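Local coordinates for uncharacterized protein (Bacteroides ovatus CL02T12C04, PDB 6PTM) that probably hydrolyses carrageenan chains from their ends, as an exo-acting carrageenase of glycoside hydrolase family GH42, at residues 440-445 with 700-705; 446-451 with 582-587; 696-701 with 729-734. All blocks are in the same frame, centred on the assembly; numbering follows the deposited sequence.

Interaction 1: 440-445 with 700-705; sequences EKNYAF and NDRNMP
N442 carries the contact: its side-chain amide reaches the loop 700-705 and uses both of its polar atoms there. Of the two direct hydrogen bonds, the shorter runs from R702 NE to N442 OD1, 2.8 Å and almost straight at 170°. OD1 lies in the plane of the guanidinium, yet NE comes to it from above the carbonyl plane, and the two flat groups are turned 58° apart. The backbone N442 O lies over one face of the R702 guanidinium without a hydrogen bond to NE. The second bond, more bent, goes from N442 ND2 to P705 O, 3.0 Å; P705 O stays close to the amide plane, whereas ND2 sits above the carbonyl plane of P705. With CG anti to the backbone N (chi1 -166°), the amide of N442 is carried across to both partners.

A water adds an indirect link: it donates to Y443 OH, 2.8 Å, and to P705 O, 2.7 Å. Y443 OH is also hydrogen-bonded to E588 OE2, while P705 O accepts hydrogen bonds from both the water and N442 ND2.

Van der Waals contacts complete it. M704 leans on the amide, its CB 3.5 Å from N442 OD1, with its SD in looser contact with CB and CG of N442. On the other flank, N442 ND2 lies over the rim of one face of the Y443 ring.

Inside 700-705, N700 OD1 accepts from R702 N, 2.8 Å, forming an Asx turn; separately, N700 ND2 donates to M704 O, 2.9 Å. R702 NH1 has its own partner in S729 OG.

The buried amide of N442 thus finds a donor and an acceptor in one loop, a pairing that fixes its flip and would probably let the R702 charge polarise the OD1 end.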
ATOM      1  N   GLU A 440      13.037  -5.121  13.332  1.00 26.08           N
ATOM      2  CA  GLU A 440      13.806  -6.397  13.371  1.00 26.68           C
ATOM      3  C   GLU A 440      13.847  -6.940  14.794  1.00 25.61           C
ATOM      4  O   GLU A 440      14.017  -8.157  14.952  1.00 24.07           O
ATOM      5  CB  GLU A 440      15.221  -6.234  12.816  1.00 27.07           C
ATOM      6  CG  GLU A 440      15.221  -5.964  11.326  1.00 29.34           C
ATOM      7  CD  GLU A 440      16.593  -5.882  10.666  1.00 30.74           C
ATOM      8  OE1 GLU A 440      17.305  -6.901  10.677  1.00 31.07           O
ATOM      9  OE2 GLU A 440      16.905  -4.824  10.093  1.00 31.63           O
ATOM     10  N   LYS A 441      13.638  -6.116  15.805  1.00 25.69           N
ATOM     11  CA  LYS A 441      13.610  -6.641  17.193  1.00 30.17           C
ATOM     12  C   LYS A 441      12.472  -7.656  17.348  1.00 27.08           C
ATOM     13  O   LYS A 441      12.680  -8.693  18.019  1.00 25.53           O
ATOM     14  CB  LYS A 441      13.463  -5.527  18.223  1.00 36.21           C
ATOM     15  CG  LYS A 441      14.725  -4.692  18.405  1.00 50.33           C
ATOM     16  CD  LYS A 441      15.961  -5.509  18.819  1.00 62.66           C
ATOM     17  CE  LYS A 441      17.253  -5.104  18.128  1.00 70.19           C
ATOM     18  NZ  LYS A 441      17.865  -3.933  18.796  1.00 75.36           N
ATOM     19  N   ASN A 442      11.314  -7.398  16.756  1.00 22.11           N
ATOM     20  CA  ASN A 442      10.120  -8.203  17.114  1.00 23.37           C
ATOM     21  C   ASN A 442       9.531  -8.961  15.916  1.00 20.14           C
ATOM     22  O   ASN A 442       8.903  -9.996  16.163  1.00 19.70           O
ATOM     23  CB  ASN A 442       9.034  -7.370  17.793  1.00 23.15           C
ATOM     24  CG  ASN A 442       8.011  -8.277  18.433  1.00 25.03           C
ATOM     25  OD1 ASN A 442       8.396  -9.114  19.240  1.00 26.73           O
ATOM     26  ND2 ASN A 442       6.746  -8.189  18.025  1.00 26.49           N
ATOM     27  N   TYR A 443       9.731  -8.487  14.684  1.00 19.46           N
ATOM     28  CA  TYR A 443       8.856  -8.815  13.532  1.00 19.07           C
ATOM     29  C   TYR A 443       9.665  -9.521  12.448  1.00 18.74           C
ATOM     30  O   TYR A 443      10.876  -9.278  12.324  1.00 17.99           O
ATOM     31  CB  TYR A 443       8.133  -7.560  13.031  1.00 18.77           C
ATOM     32  CG  TYR A 443       7.293  -6.876  14.091  1.00 19.59           C
ATOM     33  CD1 TYR A 443       6.029  -7.349  14.408  1.00 20.17           C
ATOM     34  CD2 TYR A 443       7.754  -5.768  14.775  1.00 19.05           C
ATOM     35  CE1 TYR A 443       5.240  -6.735  15.361  1.00 18.88           C
ATOM     36  CE2 TYR A 443       6.981  -5.144  15.745  1.00 18.83           C
ATOM     37  CZ  TYR A 443       5.715  -5.624  16.031  1.00 18.59           C
ATOM     38  OH  TYR A 443       4.921  -5.069  16.988  1.00 18.12           O
ATOM     39  N   ALA A 444       8.961 -10.283  11.610  1.00 17.64           N
ATOM     40  CA  ALA A 444       9.546 -11.009  10.470  1.00 16.75           C
ATOM     41  C   ALA A 444       9.868 -10.085   9.304  1.00 16.19           C
ATOM     42  O   ALA A 444      10.578 -10.536   8.377  1.00 14.74           O
ATOM     43  CB  ALA A 444       8.605 -12.084  10.014  1.00 18.00           C
ATOM     44  N   PHE A 445       9.211  -8.933   9.211  1.00 16.00           N
ATOM     45  CA  PHE A 445       9.303  -8.056   8.018  1.00 16.82           C
ATOM     46  C   PHE A 445       8.838  -6.659   8.427  1.00 16.96           C
ATOM     47  O   PHE A 445       8.263  -6.474   9.517  1.00 17.40           O
ATOM     48  CB  PHE A 445       8.506  -8.597   6.809  1.00 16.98           C
ATOM     49  CG  PHE A 445       7.047  -8.892   7.084  1.00 16.24           C
ATOM     50  CD1 PHE A 445       6.091  -7.892   7.034  1.00 15.97           C
ATOM     51  CD2 PHE A 445       6.628 -10.174   7.367  1.00 15.50           C
ATOM     52  CE1 PHE A 445       4.759  -8.161   7.315  1.00 16.34           C
ATOM     53  CE2 PHE A 445       5.298 -10.439   7.657  1.00 16.76           C
ATOM     54  CZ  PHE A 445       4.370  -9.427   7.652  1.00 16.06           C
ATOM     55  N   ASN A 700       5.255 -16.495  23.030  1.00 18.87           N
ATOM     56  CA  ASN A 700       6.414 -16.672  22.130  1.00 19.31           C
ATOM     57  C   ASN A 700       7.660 -16.429  22.992  1.00 20.96           C
ATOM     58  O   ASN A 700       7.503 -15.990  24.157  1.00 20.57           O
ATOM     59  CB  ASN A 700       6.232 -15.775  20.888  1.00 19.86           C
ATOM     60  CG  ASN A 700       6.145 -14.313  21.267  1.00 19.34           C
ATOM     61  OD1 ASN A 700       6.946 -13.870  22.086  1.00 20.77           O
ATOM     62  ND2 ASN A 700       5.158 -13.568  20.773  1.00 17.59           N
ATOM     63  N   ASP A 701       8.845 -16.638  22.439  1.00 24.00           N
ATOM     64  CA  ASP A 701      10.129 -16.460  23.173  1.00 25.75           C
ATOM     65  C   ASP A 701      10.523 -14.973  23.228  1.00 28.18           C
ATOM     66  O   ASP A 701      11.620 -14.713  23.678  1.00 25.70           O
ATOM     67  CB  ASP A 701      11.239 -17.327  22.565  1.00 28.24           C
ATOM     68  CG  ASP A 701      11.589 -17.010  21.111  1.00 35.67           C
ATOM     69  OD1 ASP A 701      11.103 -15.971  20.595  1.00 37.35           O
ATOM     70  OD2 ASP A 701      12.357 -17.803  20.492  1.00 35.30           O
ATOM     71  N   ARG A 702       9.646 -14.055  22.809  1.00 27.41           N
ATOM     72  CA  ARG A 702       9.952 -12.599  22.833  1.00 26.71           C
ATOM     73  C   ARG A 702       9.174 -11.894  23.954  1.00 25.90           C
ATOM     74  O   ARG A 702       8.428 -12.562  24.675  1.00 25.28           O
ATOM     75  CB  ARG A 702       9.712 -11.968  21.456  1.00 27.09           C
ATOM     76  CG  ARG A 702      10.398 -12.714  20.322  1.00 28.90           C
ATOM     77  CD  ARG A 702       9.985 -12.379  18.907  1.00 27.09           C
ATOM     78  NE  ARG A 702       8.657 -11.816  18.789  1.00 26.49           N
ATOM     79  CZ  ARG A 702       7.583 -12.445  18.358  1.00 24.74           C
ATOM     80  NH1 ARG A 702       7.637 -13.716  18.000  1.00 23.60           N
ATOM     81  NH2 ARG A 702       6.447 -11.788  18.292  1.00 26.22           N
ATOM     82  N   ASN A 703       9.357 -10.580  24.084  1.00 24.23           N
ATOM     83  CA  ASN A 703       8.675  -9.795  25.136  1.00 34.41           C
ATOM     84  C   ASN A 703       7.326  -9.308  24.572  1.00 39.32           C
ATOM     85  O   ASN A 703       6.641  -8.635  25.327  1.00 43.99           O
ATOM     86  N   MET A 704       6.966  -9.601  23.299  1.00 35.92           N
ATOM     87  CA  MET A 704       5.866  -8.887  22.596  1.00 29.47           C
ATOM     88  C   MET A 704       5.044  -9.789  21.657  1.00 25.78           C
ATOM     89  O   MET A 704       5.545 -10.692  20.988  1.00 21.50           O
ATOM     90  CB  MET A 704       6.428  -7.739  21.750  1.00 34.23           C
ATOM     91  CG  MET A 704       7.097  -6.611  22.521  1.00 38.01           C
ATOM     92  SD  MET A 704       7.935  -5.548  21.318  1.00 46.66           S
ATOM     93  CE  MET A 704       6.647  -4.350  20.974  1.00 41.62           C
ATOM     94  N   PRO A 705       3.746  -9.475  21.480  1.00 21.83           N
ATOM     95  CA  PRO A 705       2.921 -10.190  20.510  1.00 21.58           C
ATOM     96  C   PRO A 705       3.367  -9.903  19.063  1.00 18.89           C
ATOM     97  O   PRO A 705       3.907  -8.835  18.800  1.00 19.11           O
ATOM     98  CB  PRO A 705       1.509  -9.670  20.785  1.00 21.60           C
ATOM     99  CG  PRO A 705       1.716  -8.308  21.382  1.00 23.89           C
ATOM    100  CD  PRO A 705       3.019  -8.393  22.165  1.00 21.98           C
TER
HETATM  101  O   HOH W   1       3.890  -6.218  19.291  1.00 19.63           O

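Interaction 2: 446-451 with 582-587; sequences DWVEIC and DVLRIY
Y587 and W447 form the tight part of the contact. CE2 of Y587 comes within 3.5 Å of W447 CZ3, which lies at the tyrosine's edge, close to its plane. The ring planes differ by 26°, but the six-membered ring of W447 and the Y587 ring are slid so far apart, centroids 5.8 Å from each other, that they barely overlap. W447 reaches this place with CG lodged between its backbone N and carbonyl carbon (chi1 62°). Beside it, the Y587 hydroxyl presses on the backbone of C451, in helix 448-460: OH is 3.2 Å from C451 C and 3.5 Å from C451 CB. Its polar partner is D455, whose OD2 it hydrogen-bonds.

The other end is looser and only partly buried. V448 and L584 meet tip to tip, CG2 to CD2 at 3.9 Å, and L584 CD1 lies 4.2 Å from W447 CZ2. A bound 1,2-ethanediol, probably from the crystallisation liquor, sits near L584.

No hydrogen bond joins the two segments. Helix 448-460, between two strands of the (β/α)8 barrel, here packs against helix 579-590 of the following α/β domain, a domain pairing consistent with the GH42 fold.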
ATOM      1  N   ASP A 446       9.029  -5.704   7.532  1.00 17.46           N
ATOM      2  CA  ASP A 446       8.583  -4.318   7.782  1.00 18.51           C
ATOM      3  C   ASP A 446       7.068  -4.301   7.537  1.00 17.81           C
ATOM      4  O   ASP A 446       6.673  -4.157   6.377  1.00 18.42           O
ATOM      5  CB  ASP A 446       9.378  -3.329   6.920  1.00 19.67           C
ATOM      6  CG  ASP A 446       8.894  -1.900   7.137  1.00 19.70           C
ATOM      7  OD1 ASP A 446       8.051  -1.706   8.042  1.00 17.75           O
ATOM      8  OD2 ASP A 446       9.345  -1.012   6.402  1.00 19.42           O
ATOM      9  N   TRP A 447       6.277  -4.440   8.603  1.00 17.23           N
ATOM     10  CA  TRP A 447       4.793  -4.546   8.593  1.00 17.50           C
ATOM     11  C   TRP A 447       4.113  -3.164   8.563  1.00 17.10           C
ATOM     12  O   TRP A 447       2.877  -3.139   8.530  1.00 16.22           O
ATOM     13  CB  TRP A 447       4.294  -5.329   9.828  1.00 17.25           C
ATOM     14  CG  TRP A 447       4.638  -4.666  11.132  1.00 17.60           C
ATOM     15  CD1 TRP A 447       5.899  -4.440  11.617  1.00 18.34           C
ATOM     16  CD2 TRP A 447       3.743  -4.066  12.091  1.00 18.01           C
ATOM     17  NE1 TRP A 447       5.854  -3.778  12.814  1.00 18.49           N
ATOM     18  CE2 TRP A 447       4.545  -3.548  13.144  1.00 18.45           C
ATOM     19  CE3 TRP A 447       2.355  -3.938  12.186  1.00 18.53           C
ATOM     20  CZ2 TRP A 447       4.002  -2.881  14.236  1.00 17.93           C
ATOM     21  CZ3 TRP A 447       1.817  -3.315  13.290  1.00 17.92           C
ATOM     22  CH2 TRP A 447       2.628  -2.777  14.287  1.00 18.72           C
ATOM     23  N   VAL A 448       4.848  -2.057   8.661  1.00 16.68           N
ATOM     24  CA  VAL A 448       4.269  -0.746   9.086  1.00 16.39           C
ATOM     25  C   VAL A 448       3.432  -0.153   7.933  1.00 16.11           C
ATOM     26  O   VAL A 448       2.340   0.366   8.219  1.00 14.06           O
ATOM     27  CB  VAL A 448       5.342   0.244   9.601  1.00 17.22           C
ATOM     28  CG1 VAL A 448       4.743   1.598   9.889  1.00 17.45           C
ATOM     29  CG2 VAL A 448       6.002  -0.250  10.879  1.00 16.53           C
ATOM     30  N   GLU A 449       3.905  -0.221   6.685  1.00 14.37           N
ATOM     31  CA  GLU A 449       3.145   0.342   5.536  1.00 14.29           C
ATOM     32  C   GLU A 449       1.849  -0.456   5.284  1.00 14.94           C
ATOM     33  O   GLU A 449       0.760   0.186   5.194  1.00 13.95           O
ATOM     34  CB  GLU A 449       4.051   0.425   4.322  1.00 16.12           C
ATOM     35  CG  GLU A 449       5.182   1.399   4.535  1.00 16.81           C
ATOM     36  CD  GLU A 449       6.110   1.506   3.345  1.00 19.08           C
ATOM     37  OE1 GLU A 449       5.625   1.409   2.182  1.00 20.06           O
ATOM     38  OE2 GLU A 449       7.304   1.652   3.599  1.00 18.03           O
ATOM     39  N   ILE A 450       1.905  -1.791   5.157  1.00 14.71           N
ATOM     40  CA  ILE A 450       0.694  -2.597   4.798  1.00 14.39           C
ATOM     41  C   ILE A 450      -0.289  -2.724   5.977  1.00 14.79           C
ATOM     42  O   ILE A 450      -1.440  -3.120   5.724  1.00 14.63           O
ATOM     43  CB  ILE A 450       1.073  -3.969   4.232  1.00 14.58           C
ATOM     44  CG1 ILE A 450       1.893  -4.824   5.198  1.00 14.36           C
ATOM     45  CG2 ILE A 450       1.766  -3.820   2.880  1.00 14.64           C
ATOM     46  CD1 ILE A 450       2.056  -6.259   4.706  1.00 14.73           C
ATOM     47  N   CYS A 451       0.131  -2.481   7.224  1.00 13.71           N
ATOM     48  CA  CYS A 451      -0.783  -2.460   8.389  1.00 14.46           C
ATOM     49  C   CYS A 451      -1.171  -1.006   8.722  1.00 14.22           C
ATOM     50  O   CYS A 451      -2.301  -0.601   8.449  1.00 12.73           O
ATOM     51  CB  CYS A 451      -0.193  -3.187   9.583  1.00 15.08           C
ATOM     52  SG  CYS A 451      -0.051  -4.976   9.307  1.00 15.00           S
ATOM     53  N   ASP A 582       6.088   8.011  17.645  1.00 14.93           N
ATOM     54  CA  ASP A 582       5.057   8.041  18.708  1.00 14.34           C
ATOM     55  C   ASP A 582       3.753   7.414  18.177  1.00 14.21           C
ATOM     56  O   ASP A 582       3.055   6.617  18.887  1.00 14.27           O
ATOM     57  CB  ASP A 582       4.864   9.482  19.205  1.00 15.79           C
ATOM     58  CG  ASP A 582       6.103  10.033  19.881  1.00 16.45           C
ATOM     59  OD1 ASP A 582       6.806   9.228  20.477  1.00 17.18           O
ATOM     60  OD2 ASP A 582       6.373  11.249  19.745  1.00 16.98           O
ATOM     61  N   VAL A 583       3.353   7.789  16.978  1.00 14.69           N
ATOM     62  CA  VAL A 583       2.069   7.280  16.447  1.00 15.37           C
ATOM     63  C   VAL A 583       2.202   5.753  16.282  1.00 14.85           C
ATOM     64  O   VAL A 583       1.296   5.048  16.700  1.00 14.19           O
ATOM     65  CB  VAL A 583       1.673   7.966  15.131  1.00 16.09           C
ATOM     66  CG1 VAL A 583       0.496   7.240  14.532  1.00 16.79           C
ATOM     67  CG2 VAL A 583       1.369   9.441  15.323  1.00 15.85           C
ATOM     68  N   LEU A 584       3.321   5.261  15.753  1.00 15.33           N
ATOM     69  CA  LEU A 584       3.555   3.798  15.655  1.00 15.73           C
ATOM     70  C   LEU A 584       3.493   3.182  17.058  1.00 16.51           C
ATOM     71  O   LEU A 584       2.950   2.095  17.178  1.00 15.34           O
ATOM     72  CB  LEU A 584       4.896   3.511  14.956  1.00 15.18           C
ATOM     73  CG  LEU A 584       5.260   2.036  14.808  1.00 15.07           C
ATOM     74  CD1 LEU A 584       4.165   1.287  14.064  1.00 15.31           C
ATOM     75  CD2 LEU A 584       6.605   1.851  14.101  1.00 15.15           C
ATOM     76  N   ARG A 585       4.061   3.814  18.091  1.00 16.36           N
ATOM     77  CA  ARG A 585       4.159   3.164  19.420  1.00 16.25           C
ATOM     78  C   ARG A 585       2.740   2.859  19.925  1.00 16.70           C
ATOM     79  O   ARG A 585       2.510   1.713  20.396  1.00 16.48           O
ATOM     80  CB  ARG A 585       5.003   4.007  20.387  1.00 17.21           C
ATOM     81  CG  ARG A 585       5.409   3.267  21.661  1.00 17.79           C
ATOM     82  CD  ARG A 585       6.249   4.105  22.650  1.00 20.20           C
ATOM     83  NE  ARG A 585       7.334   4.730  21.904  1.00 20.34           N
ATOM     84  CZ  ARG A 585       7.376   6.009  21.536  1.00 21.15           C
ATOM     85  NH1 ARG A 585       6.442   6.872  21.899  1.00 20.33           N
ATOM     86  NH2 ARG A 585       8.373   6.415  20.782  1.00 22.23           N
ATOM     87  N   ILE A 586       1.790   3.791  19.764  1.00 15.39           N
ATOM     88  CA  ILE A 586       0.408   3.620  20.276  1.00 16.00           C
ATOM     89  C   ILE A 586      -0.349   2.654  19.338  1.00 15.92           C
ATOM     90  O   ILE A 586      -1.062   1.762  19.853  1.00 15.64           O
ATOM     91  CB  ILE A 586      -0.336   4.958  20.521  1.00 15.91           C
ATOM     92  CG1 ILE A 586      -1.764   4.715  21.015  1.00 16.89           C
ATOM     93  CG2 ILE A 586      -0.371   5.859  19.299  1.00 15.62           C
ATOM     94  CD1 ILE A 586      -1.899   3.800  22.241  1.00 17.18           C
ATOM     95  N   TYR A 587      -0.155   2.747  18.022  1.00 15.01           N
ATOM     96  CA  TYR A 587      -0.736   1.779  17.045  1.00 15.21           C
ATOM     97  C   TYR A 587      -0.336   0.351  17.416  1.00 14.83           C
ATOM     98  O   TYR A 587      -1.204  -0.517  17.519  1.00 14.53           O
ATOM     99  CB  TYR A 587      -0.237   2.055  15.627  1.00 15.09           C
ATOM    100  CG  TYR A 587      -0.792   1.137  14.577  1.00 15.01           C
ATOM    101  CD1 TYR A 587      -2.099   1.257  14.131  1.00 16.42           C
ATOM    102  CD2 TYR A 587      -0.034   0.092  14.075  1.00 15.90           C
ATOM    103  CE1 TYR A 587      -2.626   0.395  13.175  1.00 16.51           C
ATOM    104  CE2 TYR A 587      -0.540  -0.775  13.109  1.00 16.81           C
ATOM    105  CZ  TYR A 587      -1.831  -0.608  12.640  1.00 16.01           C
ATOM    106  OH  TYR A 587      -2.317  -1.443  11.704  1.00 16.65           O
TER

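Interaction 3: 696-701 with 729-734; sequences IAETND and SDATVS
An antiparallel strand pair joins 696-700, on an outermost strand of a three-stranded sheet, to 731-734 on its middle strand. A697 and S734 form one hydrogen-bonded pair, A697 N to S734 O at 2.9 Å and S734 N to A697 O at 2.7 Å. T699 and T732 form the next, both of its backbone bonds, T699 N to T732 O and T732 N to T699 O, being 2.9 Å. Between them E698 and V733 make a non-hydrogen-bonded pair, and weak CA-H...O contacts such as E698 CA to T732 O run along the ladder.

The two faces differ. On one, the side chains of T699 and T732 run next to each other in the same direction, with T699 OG1 3.6 Å from T732 CB. On the other, E698 stretches its extended chain, with CG swung opposite its own nitrogen (chi1 179°), alongside A731, so that OE2 comes 3.4 Å from A731 CB. OE2 also accepts from N700 ND2, which approaches from above the carboxylate plane, and from G706 N, while OE1 takes the N-H of C707.

This second face looks onto a four-stranded antiparallel sheet, the two together making the C-terminal β-sandwich: V733 packs on C707 and I723, and I696 reaches V721, I723 and W709. I696 CG2 meets V733 CB at 3.9 Å, the two side chains crossing at a slant.

Beyond the paired strands, side chains take over. S729 OG donates to D701 OD1, 2.7 Å, arriving from above the carboxylate plane. A water that accepts from D701 N and donates to D730 O spans the gap where the two strands part.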
ATOM      1  N   ILE A 696      -8.184 -14.435  22.360  1.00 16.54           N
ATOM      2  CA  ILE A 696      -6.879 -15.050  21.994  1.00 17.21           C
ATOM      3  C   ILE A 696      -5.772 -14.515  22.902  1.00 16.38           C
ATOM      4  O   ILE A 696      -5.697 -13.314  23.155  1.00 16.10           O
ATOM      5  CB  ILE A 696      -6.570 -14.871  20.497  1.00 16.96           C
ATOM      6  CG1 ILE A 696      -7.723 -15.419  19.653  1.00 18.76           C
ATOM      7  CG2 ILE A 696      -5.244 -15.522  20.169  1.00 18.87           C
ATOM      8  CD1 ILE A 696      -7.418 -15.599  18.201  1.00 18.98           C
ATOM      9  N   ALA A 697      -4.950 -15.438  23.386  1.00 17.46           N
ATOM     10  CA  ALA A 697      -3.668 -15.167  24.053  1.00 17.27           C
ATOM     11  C   ALA A 697      -2.553 -15.752  23.185  1.00 16.20           C
ATOM     12  O   ALA A 697      -2.692 -16.860  22.657  1.00 16.28           O
ATOM     13  CB  ALA A 697      -3.664 -15.782  25.440  1.00 18.43           C
ATOM     14  N   GLU A 698      -1.430 -15.062  23.132  1.00 16.35           N
ATOM     15  CA  GLU A 698      -0.235 -15.488  22.381  1.00 17.66           C
ATOM     16  C   GLU A 698       0.940 -15.635  23.344  1.00 17.61           C
ATOM     17  O   GLU A 698       1.219 -14.654  24.082  1.00 19.40           O
ATOM     18  CB  GLU A 698       0.091 -14.427  21.338  1.00 16.62           C
ATOM     19  CG  GLU A 698       1.321 -14.732  20.517  1.00 17.70           C
ATOM     20  CD  GLU A 698       1.718 -13.613  19.561  1.00 17.28           C
ATOM     21  OE1 GLU A 698       0.872 -12.719  19.304  1.00 17.16           O
ATOM     22  OE2 GLU A 698       2.896 -13.620  19.119  1.00 16.73           O
ATOM     23  N   THR A 699       1.676 -16.738  23.248  1.00 17.48           N
ATOM     24  CA  THR A 699       3.005 -16.858  23.904  1.00 19.41           C
ATOM     25  C   THR A 699       4.074 -17.066  22.826  1.00 18.76           C
ATOM     26  O   THR A 699       3.820 -17.754  21.825  1.00 17.47           O
ATOM     27  CB  THR A 699       2.995 -17.969  24.963  1.00 21.61           C
ATOM     28  OG1 THR A 699       2.741 -19.167  24.239  1.00 24.65           O
ATOM     29  CG2 THR A 699       1.961 -17.779  26.049  1.00 22.24           C
ATOM     30  N   ASN A 700       5.255 -16.495  23.030  1.00 18.87           N
ATOM     31  CA  ASN A 700       6.414 -16.672  22.130  1.00 19.31           C
ATOM     32  C   ASN A 700       7.660 -16.429  22.992  1.00 20.96           C
ATOM     33  O   ASN A 700       7.503 -15.990  24.157  1.00 20.57           O
ATOM     34  CB  ASN A 700       6.232 -15.775  20.888  1.00 19.86           C
ATOM     35  CG  ASN A 700       6.145 -14.313  21.267  1.00 19.34           C
ATOM     36  OD1 ASN A 700       6.946 -13.870  22.086  1.00 20.77           O
ATOM     37  ND2 ASN A 700       5.158 -13.568  20.773  1.00 17.59           N
ATOM     38  N   ASP A 701       8.845 -16.638  22.439  1.00 24.00           N
ATOM     39  CA  ASP A 701      10.129 -16.460  23.173  1.00 25.75           C
ATOM     40  C   ASP A 701      10.523 -14.973  23.228  1.00 28.18           C
ATOM     41  O   ASP A 701      11.620 -14.713  23.678  1.00 25.70           O
ATOM     42  CB  ASP A 701      11.239 -17.327  22.565  1.00 28.24           C
ATOM     43  CG  ASP A 701      11.589 -17.010  21.111  1.00 35.67           C
ATOM     44  OD1 ASP A 701      11.103 -15.971  20.595  1.00 37.35           O
ATOM     45  OD2 ASP A 701      12.357 -17.803  20.492  1.00 35.30           O
ATOM     46  N   SER A 729       9.426 -15.054  15.369  1.00 18.49           N
ATOM     47  CA  SER A 729       9.620 -16.448  15.861  1.00 18.25           C
ATOM     48  C   SER A 729       8.256 -17.096  16.043  1.00 17.65           C
ATOM     49  O   SER A 729       7.271 -16.388  15.967  1.00 18.56           O
ATOM     50  CB  SER A 729      10.489 -16.502  17.128  1.00 18.27           C
ATOM     51  OG  SER A 729       9.831 -15.878  18.225  1.00 18.61           O
ATOM     52  N   ASP A 730       8.232 -18.409  16.252  1.00 17.99           N
ATOM     53  CA  ASP A 730       7.002 -19.201  16.491  1.00 18.71           C
ATOM     54  C   ASP A 730       6.206 -18.578  17.647  1.00 17.69           C
ATOM     55  O   ASP A 730       6.770 -18.182  18.701  1.00 18.75           O
ATOM     56  CB  ASP A 730       7.325 -20.674  16.766  1.00 19.75           C
ATOM     57  CG  ASP A 730       7.935 -21.412  15.591  1.00 20.33           C
ATOM     58  OD1 ASP A 730       8.089 -20.818  14.496  1.00 21.85           O
ATOM     59  OD2 ASP A 730       8.264 -22.553  15.773  1.00 23.16           O
ATOM     60  N   ALA A 731       4.902 -18.531  17.455  1.00 18.14           N
ATOM     61  CA  ALA A 731       3.939 -18.093  18.464  1.00 19.38           C
ATOM     62  C   ALA A 731       2.952 -19.237  18.677  1.00 19.35           C
ATOM     63  O   ALA A 731       2.588 -19.901  17.702  1.00 20.00           O
ATOM     64  CB  ALA A 731       3.269 -16.820  17.976  1.00 20.06           C
ATOM     65  N   THR A 732       2.554 -19.458  19.919  1.00 18.63           N
ATOM     66  CA  THR A 732       1.422 -20.336  20.279  1.00 19.50           C
ATOM     67  C   THR A 732       0.206 -19.467  20.584  1.00 18.83           C
ATOM     68  O   THR A 732       0.302 -18.611  21.475  1.00 20.90           O
ATOM     69  CB  THR A 732       1.764 -21.209  21.488  1.00 19.64           C
ATOM     70  OG1 THR A 732       2.805 -22.069  21.046  1.00 19.35           O
ATOM     71  CG2 THR A 732       0.557 -21.971  21.983  1.00 21.36           C
ATOM     72  N   VAL A 733      -0.880 -19.614  19.827  1.00 19.10           N
ATOM     73  CA  VAL A 733      -2.147 -18.889  20.114  1.00 17.71           C
ATOM     74  C   VAL A 733      -3.023 -19.833  20.921  1.00 18.83           C
ATOM     75  O   VAL A 733      -3.086 -21.012  20.612  1.00 19.47           O
ATOM     76  CB  VAL A 733      -2.888 -18.332  18.882  1.00 17.86           C
ATOM     77  CG1 VAL A 733      -2.113 -17.191  18.239  1.00 19.22           C
ATOM     78  CG2 VAL A 733      -3.213 -19.391  17.860  1.00 18.17           C
ATOM     79  N   SER A 734      -3.721 -19.286  21.897  1.00 17.99           N
ATOM     80  CA  SER A 734      -4.709 -20.024  22.689  1.00 19.41           C
ATOM     81  C   SER A 734      -6.058 -19.296  22.600  1.00 17.50           C
ATOM     82  O   SER A 734      -6.112 -18.081  22.893  1.00 16.80           O
ATOM     83  CB  SER A 734      -4.188 -20.177  24.107  1.00 19.16           C
ATOM     84  OG  SER A 734      -5.207 -20.801  24.822  1.00 24.81           O
TER
HETATM   85  O   HOH W   2       8.867 -18.050  20.022  1.00 23.41           O

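How the interactions relate
Residues 440-445 run straight on into 446-451, so interactions 1 and 2 start on neighbouring pieces of chain after barrel strand 421-423. Interaction 2 closes first, 131 residues on, tying the barrel to the α/β domain. Interaction 1 closes a wider loop, its ends 255 residues apart, that contains it, fastening the barrel to the C-terminal β-sandwich; the two touch where F445 packs on I450. Interaction 3 opens on the strand that leads into 700-705, sharing N700 and D701 with interaction 1, and closes only 28 residues later within the sandwich. P705 packs on E698 between these two contacts, whereas interactions 2 and 3 stay about 11 Å apart at their nearest atoms.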